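Local structure of hypothetical multiheme protein (Ignicoccus hospitalis KIN4/I, 4QO5) at residues 303-306 / 310-313; 322-327 / 394-399. The protein probably transfers electrons through its eight c-type hemes, as a membrane-associated octaheme cytochrome c. All blocks are in the same frame, centred on the assembly; numbering follows the deposited sequence.

In the fold
The two contacts follow one another along the chain, and their centres lie about 12 Å apart. Interaction 1 sits at a heme c: His306 binds its iron, and the same loop folds back so that 310-313 packs on 303-306. Interaction 2 places the strand at 323-324 and the loop after it against helix 393-407. Residues 312 and 313 join the two. Trp313 O lies 3.1 Å from Met325 N, next to the antiparallel pair 314-315 and 323-324. Leu312 O lies 2.9 Å from Arg399 NH2. Both are probable hydrogen bonds. Hemes flank both contacts: Trp313 N hydrogen-bonds a propionate of another heme, and the Met325 side chain and a bound heme have their nearest atoms about 4 Å apart.

Interaction 1: 303-306 / 310-313; sequences ERTH and TRLW. With HEC (heme c), chain F.
At the axial-ligand loop of a heme c, the guanidinium of Arg311 meets the backbone carbonyl of Glu303. Arg311 NH2 donates to Glu303 O at 2.8 Å, with an N-H...O angle of 146°. The oxygen lies in the guanidinium plane, but the donor stands well above the carbonyl plane. Water 1 bridges the same pair: it donates to Glu303 O and accepts from Arg311 NE at 3.1 Å. The methyl of Thr305 packs alongside, with CG2 3.8 Å from Arg311 NE. Both Thr305 OG1 and Thr310 OG1 hydrogen-bond Asn307 O, inside the turn that joins the segments. Arg311 NH2 also donates to Ser290 O and NH1 to Cys287 O, so three backbone carbonyls hold the guanidinium. Cys287 belongs to a CxxCH heme-attachment motif that ends at His288, the axial ligand of another heme. In segment 303-306, His306 NE2 binds the iron of the first heme at 2.1 Å, and His219 supplies its second axial ligand. Arg304 reaches the propionates of the same heme. Its chain bends at chi3 (-66°), and NE donates to O1D of the heme at 2.8 Å. The heme CBA lies 3.5 Å above the Arg304 guanidinium, over its centre.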
loop_
_atom_site.group_PDB
_atom_site.type_symbol
_atom_site.label_atom_id
_atom_site.label_comp_id
_atom_site.label_asym_id
_atom_site.label_seq_id
_atom_site.Cartn_x
_atom_site.Cartn_y
_atom_site.Cartn_z
ATOM N N GLU A 303 20.423 2.012 -24.779
ATOM C CA GLU A 303 19.791 3.077 -25.553
ATOM C C GLU A 303 18.370 3.334 -25.060
ATOM O O GLU A 303 17.628 2.402 -24.723
ATOM C CB GLU A 303 19.778 2.713 -27.048
ATOM C CG GLU A 303 21.161 2.578 -27.658
ATOM C CD GLU A 303 21.838 3.923 -27.936
ATOM O OE1 GLU A 303 21.171 4.980 -27.835
ATOM O OE2 GLU A 303 23.045 3.921 -28.271
ATOM N N ARG A 304 17.978 4.601 -25.019
ATOM C CA ARG A 304 16.614 4.939 -24.631
ATOM C C ARG A 304 15.611 4.262 -25.559
ATOM O O ARG A 304 15.848 4.142 -26.785
ATOM C CB ARG A 304 16.401 6.443 -24.675
ATOM C CG ARG A 304 15.090 6.897 -24.016
ATOM C CD ARG A 304 14.875 8.370 -24.232
ATOM N NE ARG A 304 15.884 9.181 -23.557
ATOM C CZ ARG A 304 16.776 9.947 -24.174
ATOM N NH1 ARG A 304 16.837 9.979 -25.505
ATOM N NH2 ARG A 304 17.626 10.666 -23.449
ATOM N N THR A 305 14.505 3.797 -24.990
ATOM C CA THR A 305 13.407 3.317 -25.828
ATOM C C THR A 305 12.031 3.770 -25.340
ATOM O O THR A 305 11.749 3.727 -24.142
ATOM C CB THR A 305 13.407 1.779 -25.958
ATOM O OG1 THR A 305 12.389 1.380 -26.882
ATOM C CG2 THR A 305 13.158 1.105 -24.614
ATOM N N HIS A 306 11.183 4.191 -26.282
ATOM C CA HIS A 306 9.773 4.449 -25.982
ATOM C C HIS A 306 8.908 3.303 -26.456
ATOM O O HIS A 306 7.692 3.401 -26.521
ATOM C CB HIS A 306 9.294 5.770 -26.575
ATOM C CG HIS A 306 9.541 6.934 -25.675
ATOM N ND1 HIS A 306 10.775 7.542 -25.569
ATOM C CD2 HIS A 306 8.728 7.571 -24.802
ATOM C CE1 HIS A 306 10.705 8.523 -24.693
ATOM N NE2 HIS A 306 9.476 8.565 -24.222
ATOM N N THR A 310 10.720 -3.807 -26.450
ATOM C CA THR A 310 12.022 -4.155 -27.007
ATOM C C THR A 310 13.020 -4.663 -25.969
ATOM O O THR A 310 14.048 -5.230 -26.324
ATOM C CB THR A 310 12.666 -2.987 -27.778
ATOM O OG1 THR A 310 12.982 -1.924 -26.872
ATOM C CG2 THR A 310 11.724 -2.482 -28.841
ATOM N N ARG A 311 12.714 -4.452 -24.697
ATOM C CA ARG A 311 13.593 -4.889 -23.621
ATOM C C ARG A 311 13.175 -6.207 -22.976
ATOM O O ARG A 311 13.947 -6.802 -22.224
ATOM C CB ARG A 311 13.702 -3.801 -22.563
ATOM C CG ARG A 311 14.327 -2.552 -23.113
ATOM C CD ARG A 311 15.134 -1.882 -22.073
ATOM N NE ARG A 311 15.754 -0.671 -22.566
ATOM C CZ ARG A 311 16.310 0.221 -21.767
ATOM N NH1 ARG A 311 16.313 0.003 -20.454
ATOM N NH2 ARG A 311 16.843 1.327 -22.266
ATOM N N LEU A 312 11.972 -6.675 -23.304
ATOM C CA LEU A 312 11.400 -7.852 -22.659
ATOM C C LEU A 312 11.592 -9.117 -23.490
ATOM O O LEU A 312 11.339 -9.109 -24.703
ATOM C CB LEU A 312 9.907 -7.622 -22.409
ATOM C CG LEU A 312 9.536 -6.301 -21.740
ATOM C CD1 LEU A 312 8.014 -6.082 -21.788
ATOM C CD2 LEU A 312 10.042 -6.251 -20.298
ATOM N N TRP A 313 12.030 -10.205 -22.858
ATOM C CA TRP A 313 12.189 -11.455 -23.612
ATOM C C TRP A 313 11.004 -12.391 -23.383
ATOM O O TRP A 313 10.682 -13.220 -24.225
ATOM C CB TRP A 313 13.516 -12.173 -23.281
ATOM C CG TRP A 313 13.827 -12.404 -21.793
ATOM C CD1 TRP A 313 13.715 -13.589 -21.101
ATOM C CD2 TRP A 313 14.343 -11.443 -20.851
ATOM N NE1 TRP A 313 14.113 -13.414 -19.793
ATOM C CE2 TRP A 313 14.501 -12.110 -19.613
ATOM C CE3 TRP A 313 14.677 -10.086 -20.933
ATOM C CZ2 TRP A 313 14.980 -11.462 -18.466
ATOM C CZ3 TRP A 313 15.159 -9.445 -19.796
ATOM C CH2 TRP A 313 15.305 -10.137 -18.575
HETATM FE FE HEC F . 8.418 9.890 -22.896
HETATM C CHA HEC F . 11.510 10.957 -21.761
HETATM C CHB HEC F . 8.426 12.263 -25.328
HETATM C CHC HEC F . 5.349 8.754 -24.050
HETATM C CHD HEC F . 8.374 7.479 -20.502
HETATM N NA HEC F . 9.700 11.307 -23.369
HETATM C C1A HEC F . 10.950 11.574 -22.858
HETATM C C2A HEC F . 11.559 12.633 -23.613
HETATM C C3A HEC F . 10.717 12.965 -24.589
HETATM C C4A HEC F . 9.526 12.144 -24.486
HETATM C CMA HEC F . 10.953 14.048 -25.651
HETATM C CAA HEC F . 12.947 13.253 -23.348
HETATM C CBA HEC F . 14.045 12.256 -23.748
HETATM C CGA HEC F . 14.051 12.108 -25.250
HETATM O O1A HEC F . 14.509 13.050 -25.945
HETATM O O2A HEC F . 13.597 11.051 -25.748
HETATM N NB HEC F . 7.162 10.450 -24.340
HETATM C C1B HEC F . 7.371 11.383 -25.327
HETATM C C2B HEC F . 6.290 11.272 -26.291
HETATM C C3B HEC F . 5.530 10.229 -25.891
HETATM C C4B HEC F . 6.025 9.753 -24.668
HETATM C CMB HEC F . 6.236 12.092 -27.604
HETATM C CAB HEC F . 4.333 9.379 -26.370
HETATM C CBB HEC F . 4.458 9.063 -27.903
HETATM N NC HEC F . 7.133 8.462 -22.473
HETATM C C1C HEC F . 5.890 8.135 -22.949
HETATM C C2C HEC F . 5.184 7.294 -22.013
HETATM C C3C HEC F . 6.181 6.802 -21.261
HETATM C C4C HEC F . 7.320 7.636 -21.370
HETATM C CMC HEC F . 3.921 6.515 -22.463
HETATM C CAC HEC F . 6.300 5.716 -20.193
HETATM C CBC HEC F . 5.594 4.371 -20.534
HETATM N ND HEC F . 9.708 9.318 -21.368
HETATM C C1D HEC F . 9.495 8.254 -20.514
HETATM C C2D HEC F . 10.633 8.084 -19.665
HETATM C C3D HEC F . 11.597 9.194 -20.044
HETATM C C4D HEC F . 10.949 9.886 -21.136
HETATM C CMD HEC F . 10.816 7.025 -18.555
HETATM C CAD HEC F . 13.006 9.457 -19.489
HETATM C CBD HEC F . 13.897 8.668 -20.463
HETATM C CGD HEC F . 15.305 8.474 -19.978
HETATM O O1D HEC F . 16.225 8.411 -20.840
HETATM O O2D HEC F . 15.524 8.363 -18.747
HETATM O O HOH W 1 16.828 -0.125 -25.460
#

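Interaction 2: 322-327 / 394-399; sequences AHPMPR and EEMAKR
Pro324 begins the contact, on the short strand 323-324 that pairs antiparallel with 314-315. Its ring meets the sulfur of Met396 on helix 393-407. Met396 SD lies 3.9 Å from Pro324 CB, and CG of the ring is only slightly farther from the sulfur. The Met396 chain leaves the helix straight through chi2 and then bends at chi3 (78°). Trp313 and Ile391 also touch Met396, and Leu390 touches Pro324, so this is a small apolar patch between strand and helix.

Met325 comes next. Its stem crosses the Arg399 side chain at about a right angle. Met325 CG lies at the guanidinium edge, 4.0 Å from Arg399 NH2. The rest of Met325 bends at chi2 (67°) and leads away from the helix, to pack on Arg315. The backbone of Met325 hydrogen-bonds Ile391 as well.

Pro326 offers its carbonyl. Water 2 donates to Pro326 O at 2.6 Å and accepts from Arg399 NH2 at 3.1 Å. This water lies in the guanidinium plane, at its edge. Arg327 follows. Water 3 links Arg327 O to Arg399 NH1, but the bond to the arginine is weak. The Arg327 side chain turns elsewhere and hydrogen-bonds Leu390 O.

One helical turn before Arg399, Glu395 holds the NE side of the guanidinium. Arg399 NE donates to Glu395 OE2 at 2.8 Å in a fairly straight bond (158°), on the anti lone pair of the carboxylate. This is an i, i+4 salt bridge. The Glu395 carboxylate probably balances the charge of Arg399. Arg399 NH2 also donates to Leu312 O. Together the carboxylate, this carbonyl and water 2 probably limit turning of the guanidinium, while its polar link to the 326-327 backbone runs through water.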
loop_
_atom_site.group_PDB
_atom_site.type_symbol
_atom_site.label_atom_id
_atom_site.label_comp_id
_atom_site.label_asym_id
_atom_site.label_seq_id
_atom_site.Cartn_x
_atom_site.Cartn_y
_atom_site.Cartn_z
ATOM N N ALA A 322 2.646 -17.579 -19.159
ATOM C CA ALA A 322 3.755 -16.705 -19.521
ATOM C C ALA A 322 4.367 -17.278 -20.804
ATOM O O ALA A 322 4.442 -18.500 -20.978
ATOM C CB ALA A 322 4.795 -16.650 -18.404
ATOM N N HIS A 323 4.796 -16.394 -21.694
ATOM C CA HIS A 323 5.161 -16.805 -23.054
ATOM C C HIS A 323 6.213 -15.870 -23.640
ATOM O O HIS A 323 6.353 -14.750 -23.196
ATOM C CB HIS A 323 3.917 -16.782 -23.928
ATOM C CG HIS A 323 3.167 -15.490 -23.868
ATOM N ND1 HIS A 323 2.311 -15.179 -22.835
ATOM C CD2 HIS A 323 3.149 -14.424 -24.706
ATOM C CE1 HIS A 323 1.791 -13.981 -23.041
ATOM N NE2 HIS A 323 2.283 -13.500 -24.168
ATOM N N PRO A 324 6.948 -16.328 -24.675
ATOM C CA PRO A 324 7.930 -15.401 -25.250
ATOM C C PRO A 324 7.247 -14.125 -25.743
ATOM O O PRO A 324 6.084 -14.165 -26.152
ATOM C CB PRO A 324 8.519 -16.198 -26.432
ATOM C CG PRO A 324 8.318 -17.634 -26.049
ATOM C CD PRO A 324 7.019 -17.670 -25.270
ATOM N N MET A 325 7.945 -12.998 -25.675
ATOM C CA MET A 325 7.333 -11.713 -26.020
ATOM C C MET A 325 6.824 -11.690 -27.474
ATOM O O MET A 325 7.499 -12.164 -28.375
ATOM C CB MET A 325 8.362 -10.599 -25.804
ATOM C CG MET A 325 7.791 -9.208 -25.768
ATOM S SD MET A 325 6.747 -9.020 -24.303
ATOM C CE MET A 325 5.790 -7.582 -24.786
ATOM N N PRO A 326 5.621 -11.149 -27.710
ATOM C CA PRO A 326 5.206 -10.973 -29.115
ATOM C C PRO A 326 6.151 -10.075 -29.914
ATOM O O PRO A 326 6.712 -9.127 -29.342
ATOM C CB PRO A 326 3.835 -10.297 -28.985
ATOM C CG PRO A 326 3.317 -10.761 -27.650
ATOM C CD PRO A 326 4.532 -10.858 -26.758
ATOM N N ARG A 327 6.300 -10.356 -31.215
ATOM C CA ARG A 327 7.178 -9.575 -32.078
ATOM C C ARG A 327 6.661 -8.173 -32.347
ATOM O O ARG A 327 7.449 -7.238 -32.480
ATOM C CB ARG A 327 7.396 -10.285 -33.420
ATOM C CG ARG A 327 8.194 -11.553 -33.295
ATOM C CD ARG A 327 8.408 -12.205 -34.655
ATOM N NE ARG A 327 9.256 -13.386 -34.510
ATOM C CZ ARG A 327 10.292 -13.670 -35.292
ATOM N NH1 ARG A 327 10.618 -12.861 -36.294
ATOM N NH2 ARG A 327 10.998 -14.766 -35.072
ATOM N N GLU A 394 16.806 -16.729 -30.128
ATOM C CA GLU A 394 17.972 -15.876 -30.307
ATOM C C GLU A 394 17.674 -14.447 -29.882
ATOM O O GLU A 394 18.499 -13.784 -29.254
ATOM C CB GLU A 394 18.446 -15.915 -31.768
ATOM C CG GLU A 394 19.063 -17.239 -32.193
ATOM C CD GLU A 394 18.048 -18.283 -32.666
ATOM O OE1 GLU A 394 18.496 -19.385 -33.059
ATOM O OE2 GLU A 394 16.820 -18.017 -32.655
ATOM N N GLU A 395 16.484 -13.966 -30.221
ATOM C CA GLU A 395 16.078 -12.637 -29.806
ATOM C C GLU A 395 15.890 -12.555 -28.290
ATOM O O GLU A 395 16.273 -11.570 -27.670
ATOM C CB GLU A 395 14.803 -12.198 -30.541
ATOM C CG GLU A 395 14.336 -10.789 -30.187
ATOM C CD GLU A 395 15.316 -9.712 -30.634
ATOM O OE1 GLU A 395 16.099 -9.964 -31.585
ATOM O OE2 GLU A 395 15.310 -8.613 -30.030
ATOM N N MET A 396 15.321 -13.596 -27.691
ATOM C CA MET A 396 15.163 -13.621 -26.229
ATOM C C MET A 396 16.521 -13.515 -25.554
ATOM O O MET A 396 16.679 -12.788 -24.583
ATOM C CB MET A 396 14.499 -14.919 -25.780
ATOM C CG MET A 396 13.043 -15.005 -26.160
ATOM S SD MET A 396 12.313 -16.618 -25.828
ATOM C CE MET A 396 12.043 -16.501 -24.052
ATOM N N ALA A 397 17.510 -14.232 -26.094
ATOM C CA ALA A 397 18.826 -14.258 -25.474
ATOM C C ALA A 397 19.490 -12.887 -25.582
ATOM O O ALA A 397 20.125 -12.430 -24.639
ATOM C CB ALA A 397 19.705 -15.346 -26.100
ATOM N N LYS A 398 19.328 -12.228 -26.727
ATOM C CA LYS A 398 19.823 -10.857 -26.887
ATOM C C LYS A 398 19.206 -9.875 -25.885
ATOM O O LYS A 398 19.908 -9.061 -25.276
ATOM C CB LYS A 398 19.570 -10.351 -28.317
ATOM C CG LYS A 398 20.480 -10.964 -29.335
ATOM C CD LYS A 398 20.227 -10.376 -30.713
ATOM C CE LYS A 398 20.981 -11.171 -31.774
ATOM N NZ LYS A 398 20.595 -10.771 -33.152
ATOM N N ARG A 399 17.890 -9.932 -25.727
ATOM C CA ARG A 399 17.221 -9.016 -24.806
ATOM C C ARG A 399 17.622 -9.300 -23.380
ATOM O O ARG A 399 17.846 -8.371 -22.610
ATOM C CB ARG A 399 15.711 -9.093 -24.972
ATOM C CG ARG A 399 15.319 -8.690 -26.418
ATOM C CD ARG A 399 13.822 -8.717 -26.612
ATOM N NE ARG A 399 13.451 -8.282 -27.957
ATOM C CZ ARG A 399 12.202 -8.025 -28.337
ATOM N NH1 ARG A 399 11.954 -7.640 -29.588
ATOM N NH2 ARG A 399 11.208 -8.167 -27.474
HETATM O O HOH W 2 8.673 -7.437 -29.051
HETATM O O HOH W 3 10.127 -7.766 -32.096
#